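Local coordinates for HD domain protein (Enterococcus faecalis, PDB 4LRL), which probably hydrolyses deoxyribonucleoside triphosphates to deoxynucleosides and triphosphate, as an HD-domain phosphohydrolase regulated allosterically by the nucleotides it binds, at residues 212-226 with 254-267. Sequence-based numbering, arbitrary orientation. Where two conformers were deposited one is given.
Sequences LLRDAYFTGTEYGTF and DYIVSRYQMYVQVY. With TTP (thymidine-5'-triphosphate), chain S.
Phe226 and Tyr255 form a T-shaped (edge-to-face) pair, with planes at 86°. The Tyr255 edge, led by CD1, points at one face of the Phe226 ring. Leu213 CD2 lies over the opposite face, and Ser258 OG sits at the ring edge, in plane. Phe226 CG lies between its backbone N and carbonyl carbon (chi1 60°), and the ring ends up with Tyr255 on one face and Ser258 OG at its edge. The Tyr267 ring meets Leu212 CD2 and Asp215 OD2 at its edge. Its hydroxyl OH donates to the anti lone pair of Asp215 OD2 at 2.6 Å. The carboxylate stands almost perpendicular to the ring. The other oxygen, Asp215 OD1, is hydrogen-bonded to His85 NE2, so both oxygens of this buried carboxylate are held.

Leu212 is a knob in a hole formed by Tyr255, Arg259, Met262 and Tyr267. Its two methyls divide the work: CD1 presses on Tyr255 CE1 at 3.4 Å, and CD2 reaches Met262 CB at 3.9 Å. Met262 bends at chi2 and chi3, bringing its SD within 3.8 Å of Ala216 CB and within 3.4 Å of Thr221 OG1. Further on, Thr219 CG2 and Val266 CG1 meet tip to tip. The type I turn 221-224 comes close to the helix at Gly224, whose O is 3.3 Å from Ser258 CB.

Gln265 CG lies 3.1 Å from O4 of the bound TTP, and Gln265 NE2 hydrogen-bonds Asp254 of the second subunit. The nickel ion lies about 9 Å from the side chain of Asp215. Segments 212-219 and 254-267, from helices 206-219 and 249-267, cross at 50°. Helix 228-234, in the connection between them, packs on Phe226 and Tyr255, and helix 427-434 touches Ile256 and Val257.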
ATOM      1  N   LEU C 212      -5.382 -10.179 -12.953  1.00 27.71           N
ATOM      2  CA  LEU C 212      -4.298 -10.401 -11.988  1.00 27.90           C
ATOM      3  C   LEU C 212      -4.273  -9.302 -10.922  1.00 27.56           C
ATOM      4  O   LEU C 212      -4.232  -9.595  -9.730  1.00 27.07           O
ATOM      5  CB  LEU C 212      -2.941 -10.571 -12.669  1.00 27.76           C
ATOM      6  CG  LEU C 212      -2.810 -11.867 -13.497  1.00 29.60           C
ATOM      7  CD1 LEU C 212      -1.549 -11.835 -14.377  1.00 28.88           C
ATOM      8  CD2 LEU C 212      -2.864 -13.169 -12.661  1.00 28.49           C
ATOM      9  N   LEU C 213      -4.348  -8.047 -11.360  1.00 27.43           N
ATOM     10  CA  LEU C 213      -4.335  -6.928 -10.443  1.00 27.61           C
ATOM     11  C   LEU C 213      -5.608  -6.859  -9.609  1.00 27.53           C
ATOM     12  O   LEU C 213      -5.543  -6.649  -8.394  1.00 27.70           O
ATOM     13  CB  LEU C 213      -4.144  -5.623 -11.208  1.00 28.16           C
ATOM     14  CG  LEU C 213      -2.770  -5.360 -11.839  1.00 29.87           C
ATOM     15  CD1 LEU C 213      -2.862  -4.198 -12.846  1.00 28.95           C
ATOM     16  CD2 LEU C 213      -1.721  -5.067 -10.742  1.00 29.73           C
ATOM     17  N   ARG C 214      -6.755  -7.020 -10.273  1.00 27.34           N
ATOM     18  CA  ARG C 214      -8.062  -6.900  -9.636  1.00 27.63           C
ATOM     19  C   ARG C 214      -8.328  -8.073  -8.683  1.00 27.77           C
ATOM     20  O   ARG C 214      -8.823  -7.879  -7.569  1.00 27.66           O
ATOM     21  CB  ARG C 214      -9.172  -6.813 -10.700  1.00 27.28           C
ATOM     22  CG  ARG C 214     -10.599  -6.604 -10.130  1.00 27.06           C
ATOM     23  CD  ARG C 214     -11.625  -6.278 -11.254  1.00 26.63           C
ATOM     24  NE  ARG C 214     -11.095  -5.270 -12.179  1.00 26.54           N
ATOM     25  CZ  ARG C 214     -11.222  -3.960 -12.001  1.00 27.25           C
ATOM     26  NH1 ARG C 214     -10.691  -3.131 -12.880  1.00 27.26           N
ATOM     27  NH2 ARG C 214     -11.887  -3.474 -10.954  1.00 23.22           N
ATOM     28  N   ASP C 215      -8.011  -9.286  -9.131  1.00 27.54           N
ATOM     29  CA  ASP C 215      -8.141 -10.446  -8.262  1.00 28.41           C
ATOM     30  C   ASP C 215      -7.240 -10.321  -7.024  1.00 29.15           C
ATOM     31  O   ASP C 215      -7.664 -10.658  -5.924  1.00 29.33           O
ATOM     32  CB  ASP C 215      -7.871 -11.736  -9.021  1.00 27.63           C
ATOM     33  CG  ASP C 215      -8.894 -11.991 -10.116  1.00 28.51           C
ATOM     34  OD1 ASP C 215      -9.946 -11.302 -10.150  1.00 29.08           O
ATOM     35  OD2 ASP C 215      -8.645 -12.879 -10.954  1.00 28.02           O
ATOM     36  N   ALA C 216      -6.023  -9.811  -7.212  1.00 29.45           N
ATOM     37  CA  ALA C 216      -5.122  -9.555  -6.095  1.00 30.54           C
ATOM     38  C   ALA C 216      -5.685  -8.485  -5.174  1.00 30.80           C
ATOM     39  O   ALA C 216      -5.625  -8.632  -3.947  1.00 31.27           O
ATOM     40  CB  ALA C 216      -3.733  -9.152  -6.588  1.00 30.45           C
ATOM     41  N   TYR C 217      -6.236  -7.423  -5.774  1.00 30.46           N
ATOM     42  CA  TYR C 217      -6.749  -6.296  -5.017  1.00 31.05           C
ATOM     43  C   TYR C 217      -7.865  -6.739  -4.075  1.00 31.60           C
ATOM     44  O   TYR C 217      -7.883  -6.343  -2.907  1.00 32.48           O
ATOM     45  CB  TYR C 217      -7.229  -5.162  -5.942  1.00 30.87           C
ATOM     46  CG  TYR C 217      -7.635  -3.898  -5.193  1.00 31.39           C
ATOM     47  CD1 TYR C 217      -6.705  -2.895  -4.917  1.00 33.03           C
ATOM     48  CD2 TYR C 217      -8.948  -3.718  -4.741  1.00 31.98           C
ATOM     49  CE1 TYR C 217      -7.071  -1.731  -4.208  1.00 33.27           C
ATOM     50  CE2 TYR C 217      -9.327  -2.576  -4.043  1.00 33.04           C
ATOM     51  CZ  TYR C 217      -8.382  -1.585  -3.772  1.00 34.47           C
ATOM     52  OH  TYR C 217      -8.758  -0.456  -3.077  1.00 35.15           O
ATOM     53  N   PHE C 218      -8.779  -7.568  -4.576  1.00 38.59           N
ATOM     54  CA  PHE C 218      -9.945  -8.007  -3.783  1.00 39.00           C
ATOM     55  C   PHE C 218      -9.690  -9.192  -2.844  1.00 38.42           C
ATOM     56  O   PHE C 218     -10.251  -9.240  -1.751  1.00 38.88           O
ATOM     57  CB  PHE C 218     -11.161  -8.261  -4.682  1.00 38.33           C
ATOM     58  CG  PHE C 218     -11.777  -6.998  -5.215  1.00 40.49           C
ATOM     59  CD1 PHE C 218     -11.366  -6.463  -6.430  1.00 39.40           C
ATOM     60  CD2 PHE C 218     -12.752  -6.326  -4.493  1.00 42.82           C
ATOM     61  CE1 PHE C 218     -11.919  -5.294  -6.922  1.00 40.24           C
ATOM     62  CE2 PHE C 218     -13.313  -5.144  -4.992  1.00 45.03           C
ATOM     63  CZ  PHE C 218     -12.885  -4.631  -6.205  1.00 42.68           C
ATOM     64  N   THR C 219      -8.851 -10.138  -3.250  1.00 37.23           N
ATOM     65  CA  THR C 219      -8.500 -11.227  -2.341  1.00 37.28           C
ATOM     66  C   THR C 219      -7.645 -10.727  -1.177  1.00 39.01           C
ATOM     67  O   THR C 219      -7.694 -11.291  -0.089  1.00 39.16           O
ATOM     68  CB  THR C 219      -7.763 -12.381  -3.049  1.00 36.16           C
ATOM     69  OG1 THR C 219      -6.567 -11.882  -3.648  1.00 36.59           O
ATOM     70  CG2 THR C 219      -8.644 -13.028  -4.113  1.00 33.64           C
ATOM     71  N   GLY C 220      -6.879  -9.659  -1.408  1.00 40.55           N
ATOM     72  CA  GLY C 220      -5.980  -9.105  -0.390  1.00 43.08           C
ATOM     73  C   GLY C 220      -4.573  -9.686  -0.406  1.00 44.39           C
ATOM     74  O   GLY C 220      -3.812  -9.482   0.532  1.00 45.02           O
ATOM     75  N   THR C 221      -4.231 -10.417  -1.470  1.00 44.99           N
ATOM     76  CA  THR C 221      -2.862 -10.887  -1.696  1.00 47.43           C
ATOM     77  C   THR C 221      -2.043  -9.736  -2.284  1.00 49.56           C
ATOM     78  O   THR C 221      -1.482  -9.841  -3.372  1.00 49.65           O
ATOM     79  CB  THR C 221      -2.795 -12.135  -2.627  1.00 45.93           C
ATOM     80  OG1 THR C 221      -3.170 -11.772  -3.955  1.00 45.15           O
ATOM     81  CG2 THR C 221      -3.718 -13.238  -2.151  1.00 45.80           C
ATOM     82  N   GLU C 222      -1.978  -8.644  -1.529  1.00 53.16           N
ATOM     83  CA  GLU C 222      -1.388  -7.366  -1.956  1.00 55.86           C
ATOM     84  C   GLU C 222       0.000  -7.433  -2.592  1.00 57.06           C
ATOM     85  O   GLU C 222       0.421  -6.476  -3.260  1.00 58.08           O
ATOM     86  CB  GLU C 222      -1.380  -6.355  -0.794  1.00 57.70           C
ATOM     87  CG  GLU C 222      -0.920  -6.914   0.558  1.00 60.01           C
ATOM     88  CD  GLU C 222      -0.618  -5.820   1.568  1.00 63.78           C
ATOM     89  OE1 GLU C 222      -0.015  -4.793   1.170  1.00 65.86           O
ATOM     90  OE2 GLU C 222      -0.981  -5.982   2.758  1.00 65.16           O
ATOM     91  N   TYR C 223       0.706  -8.545  -2.383  1.00 58.01           N
ATOM     92  CA  TYR C 223       2.061  -8.707  -2.919  1.00 58.86           C
ATOM     93  C   TYR C 223       2.105  -9.630  -4.138  1.00 57.64           C
ATOM     94  O   TYR C 223       3.183  -9.880  -4.701  1.00 58.23           O
ATOM     95  CB  TYR C 223       3.039  -9.161  -1.826  1.00 60.63           C
ATOM     96  CG  TYR C 223       3.311  -8.099  -0.778  1.00 62.63           C
ATOM     97  CD1 TYR C 223       2.691  -8.144   0.471  1.00 63.64           C
ATOM     98  CD2 TYR C 223       4.185  -7.042  -1.040  1.00 64.61           C
ATOM     99  CE1 TYR C 223       2.941  -7.160   1.439  1.00 65.71           C
ATOM    100  CE2 TYR C 223       4.440  -6.053  -0.084  1.00 66.52           C
ATOM    101  CZ  TYR C 223       3.817  -6.119   1.152  1.00 67.72           C
ATOM    102  OH  TYR C 223       4.076  -5.140   2.094  1.00 70.02           O
ATOM    103  N   GLY C 224       0.930 -10.113  -4.552  1.00 56.02           N
ATOM    104  CA  GLY C 224       0.796 -10.835  -5.815  1.00 54.48           C
ATOM    105  C   GLY C 224       0.602  -9.906  -7.012  1.00 53.74           C
ATOM    106  O   GLY C 224      -0.043 -10.287  -7.993  1.00 53.14           O
ATOM    107  N   THR C 225       1.160  -8.693  -6.932  1.00 53.88           N
ATOM    108  CA  THR C 225       0.984  -7.658  -7.966  1.00 52.74           C
ATOM    109  C   THR C 225       2.294  -7.226  -8.642  1.00 52.22           C
ATOM    110  O   THR C 225       3.371  -7.240  -8.031  1.00 53.64           O
ATOM    111  CB  THR C 225       0.271  -6.382  -7.412  1.00 53.69           C
ATOM    112  OG1 THR C 225       1.031  -5.817  -6.335  1.00 55.91           O
ATOM    113  CG2 THR C 225      -1.130  -6.711  -6.917  1.00 53.24           C
ATOM    114  N   PHE C 226       2.176  -6.852  -9.915  1.00 49.83           N
ATOM    115  CA  PHE C 226       3.268  -6.287 -10.707  1.00 48.31           C
ATOM    116  C   PHE C 226       2.949  -4.808 -10.937  1.00 48.05           C
ATOM    117  O   PHE C 226       1.971  -4.294 -10.409  1.00 47.59           O
ATOM    118  CB  PHE C 226       3.347  -7.012 -12.051  1.00 47.04           C
ATOM    119  CG  PHE C 226       2.095  -6.891 -12.868  1.00 44.02           C
ATOM    120  CD1 PHE C 226       1.994  -5.932 -13.867  1.00 42.33           C
ATOM    121  CD2 PHE C 226       0.997  -7.708 -12.606  1.00 42.18           C
ATOM    122  CE1 PHE C 226       0.829  -5.796 -14.601  1.00 41.49           C
ATOM    123  CE2 PHE C 226      -0.175  -7.582 -13.333  1.00 40.14           C
ATOM    124  CZ  PHE C 226      -0.260  -6.626 -14.334  1.00 40.26           C
ATOM    125  N   ASP C 254       8.236  -9.375 -13.489  1.00 37.84           N
ATOM    126  CA  ASP C 254       7.310  -9.179 -12.370  1.00 37.82           C
ATOM    127  C   ASP C 254       5.886  -9.542 -12.745  1.00 36.41           C
ATOM    128  O   ASP C 254       5.113  -9.978 -11.896  1.00 36.30           O
ATOM    129  CB  ASP C 254       7.323  -7.730 -11.886  1.00 38.68           C
ATOM    130  CG  ASP C 254       8.688  -7.277 -11.423  1.00 41.56           C
ATOM    131  OD1 ASP C 254       8.988  -6.073 -11.574  1.00 43.53           O
ATOM    132  OD2 ASP C 254       9.463  -8.116 -10.914  1.00 44.96           O
ATOM    133  N   TYR C 255       5.526  -9.346 -14.009  1.00 35.61           N
ATOM    134  CA  TYR C 255       4.218  -9.774 -14.455  1.00 34.47           C
ATOM    135  C   TYR C 255       4.126 -11.311 -14.387  1.00 33.98           C
ATOM    136  O   TYR C 255       3.158 -11.846 -13.854  1.00 33.52           O
ATOM    137  CB  TYR C 255       3.894  -9.234 -15.849  1.00 34.18           C
ATOM    138  CG  TYR C 255       2.849 -10.052 -16.556  1.00 32.95           C
ATOM    139  CD1 TYR C 255       1.505  -9.939 -16.209  1.00 31.83           C
ATOM    140  CD2 TYR C 255       3.208 -10.950 -17.567  1.00 32.30           C
ATOM    141  CE1 TYR C 255       0.542 -10.696 -16.850  1.00 33.13           C
ATOM    142  CE2 TYR C 255       2.248 -11.724 -18.220  1.00 32.25           C
ATOM    143  CZ  TYR C 255       0.918 -11.590 -17.857  1.00 33.65           C
ATOM    144  OH  TYR C 255      -0.044 -12.341 -18.480  1.00 34.16           O
ATOM    145  N   ILE C 256       5.143 -12.011 -14.890  1.00 33.91           N
ATOM    146  CA  ILE C 256       5.151 -13.478 -14.835  1.00 33.58           C
ATOM    147  C   ILE C 256       5.168 -13.997 -13.387  1.00 33.32           C
ATOM    148  O   ILE C 256       4.484 -14.947 -13.051  1.00 32.89           O
ATOM    149  CB  ILE C 256       6.311 -14.092 -15.666  1.00 34.18           C
ATOM    150  CG1 ILE C 256       6.141 -13.752 -17.152  1.00 34.08           C
ATOM    151  CG2 ILE C 256       6.383 -15.609 -15.468  1.00 34.68           C
ATOM    152  CD1 ILE C 256       4.933 -14.418 -17.821  1.00 33.60           C
ATOM    153  N   VAL C 257       5.937 -13.344 -12.535  1.00 34.27           N
ATOM    154  CA  VAL C 257       5.983 -13.685 -11.124  1.00 34.30           C
ATOM    155  C   VAL C 257       4.598 -13.569 -10.473  1.00 33.69           C
ATOM    156  O   VAL C 257       4.161 -14.495  -9.798  1.00 33.67           O
ATOM    157  CB  VAL C 257       7.058 -12.847 -10.391  1.00 35.42           C
ATOM    158  CG1 VAL C 257       6.999 -13.058  -8.877  1.00 35.55           C
ATOM    159  CG2 VAL C 257       8.429 -13.221 -10.903  1.00 34.87           C
ATOM    160  N   SER C 258       3.905 -12.452 -10.703  1.00 33.60           N
ATOM    161  CA  SER C 258       2.565 -12.229 -10.139  1.00 33.44           C
ATOM    162  C   SER C 258       1.563 -13.255 -10.652  1.00 32.53           C
ATOM    163  O   SER C 258       0.704 -13.748  -9.897  1.00 31.95           O
ATOM    164  CB  SER C 258       2.055 -10.828 -10.469  1.00 33.09           C
ATOM    165  OG  SER C 258       2.920  -9.838  -9.931  1.00 37.13           O
ATOM    166  N   ARG C 259       1.683 -13.555 -11.943  1.00 32.26           N
ATOM    167  CA  ARG C 259       0.838 -14.516 -12.616  1.00 32.14           C
ATOM    168  C   ARG C 259       0.949 -15.859 -11.909  1.00 32.74           C
ATOM    169  O   ARG C 259      -0.060 -16.431 -11.507  1.00 32.69           O
ATOM    170  CB  ARG C 259       1.249 -14.637 -14.085  1.00 31.92           C
ATOM    171  CG  ARG C 259       0.216 -15.289 -14.980  1.00 31.35           C
ATOM    172  CD  ARG C 259       0.672 -15.292 -16.434  1.00 31.11           C
ATOM    173  NE  ARG C 259       0.236 -16.492 -17.150  1.00 31.69           N
ATOM    174  CZ  ARG C 259       0.416 -16.686 -18.458  1.00 32.96           C
ATOM    175  NH1 ARG C 259       0.998 -15.748 -19.196  1.00 31.13           N
ATOM    176  NH2 ARG C 259      -0.006 -17.807 -19.041  1.00 32.46           N
ATOM    177  N   TYR C 260       2.183 -16.315 -11.708  1.00 33.73           N
ATOM    178  CA  TYR C 260       2.474 -17.604 -11.077  0.50 34.38           C
ATOM    179  C   TYR C 260       1.965 -17.660  -9.636  1.00 34.75           C
ATOM    180  O   TYR C 260       1.313 -18.622  -9.232  1.00 34.52           O
ATOM    181  CB  TYR C 260       3.985 -17.889 -11.135  0.50 35.52           C
ATOM    182  CG  TYR C 260       4.487 -19.011 -10.233  0.50 36.23           C
ATOM    183  CD1 TYR C 260       4.473 -20.329 -10.660  0.50 36.14           C
ATOM    184  CD2 TYR C 260       4.992 -18.744  -8.961  0.50 36.96           C
ATOM    185  CE1 TYR C 260       4.932 -21.352  -9.850  0.50 36.14           C
ATOM    186  CE2 TYR C 260       5.456 -19.762  -8.148  0.50 37.21           C
ATOM    187  CZ  TYR C 260       5.425 -21.064  -8.599  0.50 36.93           C
ATOM    188  OH  TYR C 260       5.885 -22.084  -7.795  0.50 37.60           O
ATOM    189  N   GLN C 261       2.280 -16.625  -8.855  1.00 35.55           N
ATOM    190  CA  GLN C 261       1.836 -16.613  -7.450  1.00 36.67           C
ATOM    191  C   GLN C 261       0.321 -16.536  -7.257  1.00 35.60           C
ATOM    192  O   GLN C 261      -0.203 -17.186  -6.341  1.00 35.72           O
ATOM    193  CB  GLN C 261       2.626 -15.641  -6.549  1.00 38.01           C
ATOM    194  CG  GLN C 261       2.622 -14.190  -6.956  1.00 40.94           C
ATOM    195  CD  GLN C 261       3.788 -13.398  -6.359  1.00 45.13           C
ATOM    196  OE1 GLN C 261       4.548 -13.897  -5.521  1.00 45.94           O
ATOM    197  NE2 GLN C 261       3.935 -12.147  -6.805  1.00 47.51           N
ATOM    198  N   MET C 262      -0.384 -15.804  -8.134  1.00 34.60           N
ATOM    199  CA  MET C 262      -1.858 -15.807  -8.134  1.00 33.17           C
ATOM    200  C   MET C 262      -2.430 -17.222  -8.398  1.00 32.88           C
ATOM    201  O   MET C 262      -3.307 -17.679  -7.657  1.00 32.43           O
ATOM    202  CB  MET C 262      -2.437 -14.794  -9.129  1.00 32.18           C
ATOM    203  CG  MET C 262      -2.359 -13.312  -8.717  1.00 33.50           C
ATOM    204  SD  MET C 262      -3.175 -12.864  -7.148  1.00 35.03           S
ATOM    205  CE  MET C 262      -4.837 -13.425  -7.540  1.00 32.74           C
ATOM    206  N   TYR C 263      -1.933 -17.899  -9.441  1.00 32.71           N
ATOM    207  CA  TYR C 263      -2.307 -19.293  -9.746  1.00 32.68           C
ATOM    208  C   TYR C 263      -2.201 -20.186  -8.522  1.00 33.23           C
ATOM    209  O   TYR C 263      -3.209 -20.742  -8.080  1.00 32.55           O
ATOM    210  CB  TYR C 263      -1.423 -19.891 -10.845  1.00 32.99           C
ATOM    211  CG  TYR C 263      -1.711 -19.436 -12.265  1.00 34.05           C
ATOM    212  CD1 TYR C 263      -2.236 -18.169 -12.531  1.00 34.43           C
ATOM    213  CD2 TYR C 263      -1.409 -20.262 -13.350  1.00 36.36           C
ATOM    214  CE1 TYR C 263      -2.485 -17.746 -13.826  1.00 34.27           C
ATOM    215  CE2 TYR C 263      -1.649 -19.845 -14.661  1.00 36.45           C
ATOM    216  CZ  TYR C 263      -2.193 -18.579 -14.883  1.00 35.54           C
ATOM    217  OH  TYR C 263      -2.433 -18.138 -16.165  1.00 36.68           O
ATOM    218  N   VAL C 264      -0.981 -20.297  -7.974  1.00 34.50           N
ATOM    219  CA  VAL C 264      -0.679 -21.225  -6.877  1.00 35.46           C
ATOM    220  C   VAL C 264      -1.359 -20.882  -5.551  1.00 35.65           C
ATOM    221  O   VAL C 264      -1.741 -21.787  -4.810  1.00 36.32           O
ATOM    222  CB  VAL C 264       0.857 -21.453  -6.652  1.00 37.08           C
ATOM    223  CG1 VAL C 264       1.490 -22.112  -7.861  1.00 37.22           C
ATOM    224  CG2 VAL C 264       1.587 -20.161  -6.299  1.00 37.34           C
ATOM    225  N   GLN C 265      -1.522 -19.592  -5.267  1.00 35.66           N
ATOM    226  CA  GLN C 265      -2.039 -19.134  -3.981  1.00 35.90           C
ATOM    227  C   GLN C 265      -3.545 -18.935  -3.994  1.00 34.47           C
ATOM    228  O   GLN C 265      -4.204 -19.123  -2.968  1.00 34.58           O
ATOM    229  CB  GLN C 265      -1.360 -17.835  -3.551  1.00 36.90           C
ATOM    230  CG  GLN C 265       0.057 -18.034  -3.041  1.00 41.39           C
ATOM    231  CD  GLN C 265       0.914 -16.768  -3.113  1.00 45.26           C
ATOM    232  OE1 GLN C 265       0.399 -15.645  -3.126  1.00 45.90           O
ATOM    233  NE2 GLN C 265       2.239 -16.955  -3.156  1.00 47.14           N
ATOM    234  N   VAL C 266      -4.085 -18.550  -5.145  1.00 32.65           N
ATOM    235  CA  VAL C 266      -5.499 -18.202  -5.220  1.00 31.73           C
ATOM    236  C   VAL C 266      -6.305 -19.157  -6.109  1.00 31.09           C
ATOM    237  O   VAL C 266      -7.107 -19.940  -5.598  1.00 30.82           O
ATOM    238  CB  VAL C 266      -5.702 -16.723  -5.643  1.00 32.00           C
ATOM    239  CG1 VAL C 266      -7.196 -16.387  -5.826  1.00 30.71           C
ATOM    240  CG2 VAL C 266      -5.049 -15.806  -4.624  1.00 32.03           C
ATOM    241  N   TYR C 267      -6.071 -19.111  -7.417  1.00 30.42           N
ATOM    242  CA  TYR C 267      -6.892 -19.855  -8.366  1.00 30.19           C
ATOM    243  C   TYR C 267      -6.898 -21.360  -8.107  1.00 30.30           C
ATOM    244  O   TYR C 267      -7.920 -22.009  -8.318  1.00 30.32           O
ATOM    245  CB  TYR C 267      -6.504 -19.546  -9.831  1.00 29.95           C
ATOM    246  CG  TYR C 267      -6.474 -18.056 -10.185  1.00 31.31           C
ATOM    247  CD1 TYR C 267      -5.513 -17.547 -11.053  1.00 33.08           C
ATOM    248  CD2 TYR C 267      -7.395 -17.161  -9.637  1.00 32.04           C
ATOM    249  CE1 TYR C 267      -5.473 -16.195 -11.377  1.00 33.43           C
ATOM    250  CE2 TYR C 267      -7.353 -15.804  -9.950  1.00 33.03           C
ATOM    251  CZ  TYR C 267      -6.388 -15.333 -10.823  1.00 34.05           C
ATOM    252  OH  TYR C 267      -6.338 -13.990 -11.139  1.00 34.85           O
TER
HETATM  253  PA  TTP S 503      -5.457 -21.401   4.619  1.00 56.25           P
HETATM  254  O1A TTP S 503      -6.465 -21.794   5.667  1.00 57.53           O
HETATM  255  O2A TTP S 503      -5.542 -22.012   3.248  1.00 57.11           O
HETATM  256  O3A TTP S 503      -3.941 -21.627   5.146  1.00 59.77           O
HETATM  257  PB  TTP S 503      -3.318 -21.301   6.617  1.00 61.48           P
HETATM  258  O1B TTP S 503      -3.736 -19.910   7.035  1.00 62.48           O
HETATM  259  O2B TTP S 503      -1.828 -21.547   6.532  1.00 61.65           O
HETATM  260  O3B TTP S 503      -3.986 -22.359   7.667  1.00 62.81           O
HETATM  261  PG  TTP S 503      -4.697 -23.801   7.370  0.75 64.65           P
HETATM  262  O1G TTP S 503      -4.519 -24.538   8.686  0.75 64.18           O
HETATM  263  O2G TTP S 503      -3.930 -24.405   6.204  0.75 63.63           O
HETATM  264  O3G TTP S 503      -6.153 -23.520   7.078  0.75 62.77           O
HETATM  265  O5' TTP S 503      -5.547 -19.809   4.438  1.00 55.93           O
HETATM  266  C5' TTP S 503      -6.327 -18.973   5.293  1.00 52.34           C
HETATM  267  C4' TTP S 503      -6.488 -17.604   4.644  1.00 49.69           C
HETATM  268  O4' TTP S 503      -5.222 -17.177   4.128  1.00 49.05           O
HETATM  269  C3' TTP S 503      -7.466 -17.656   3.481  1.00 48.31           C
HETATM  270  O3' TTP S 503      -8.379 -16.565   3.516  1.00 45.88           O
HETATM  271  C2' TTP S 503      -6.615 -17.490   2.243  1.00 48.49           C
HETATM  272  C1' TTP S 503      -5.332 -16.846   2.743  1.00 48.34           C
HETATM  273  N1  TTP S 503      -4.193 -17.341   1.967  1.00 48.72           N
HETATM  274  C2  TTP S 503      -3.287 -16.424   1.343  1.00 48.31           C
HETATM  275  O2  TTP S 503      -3.443 -15.181   1.457  1.00 46.19           O
HETATM  276  N3  TTP S 503      -2.245 -16.898   0.626  1.00 47.33           N
HETATM  277  C4  TTP S 503      -2.058 -18.226   0.489  1.00 48.06           C
HETATM  278  O4  TTP S 503      -1.081 -18.630  -0.184  1.00 47.41           O
HETATM  279  C5  TTP S 503      -2.937 -19.145   1.092  1.00 48.42           C
HETATM  280  C5M TTP S 503      -2.753 -20.642   0.958  1.00 48.41           C
HETATM  281  C6  TTP S 503      -4.013 -18.671   1.833  1.00 47.59           C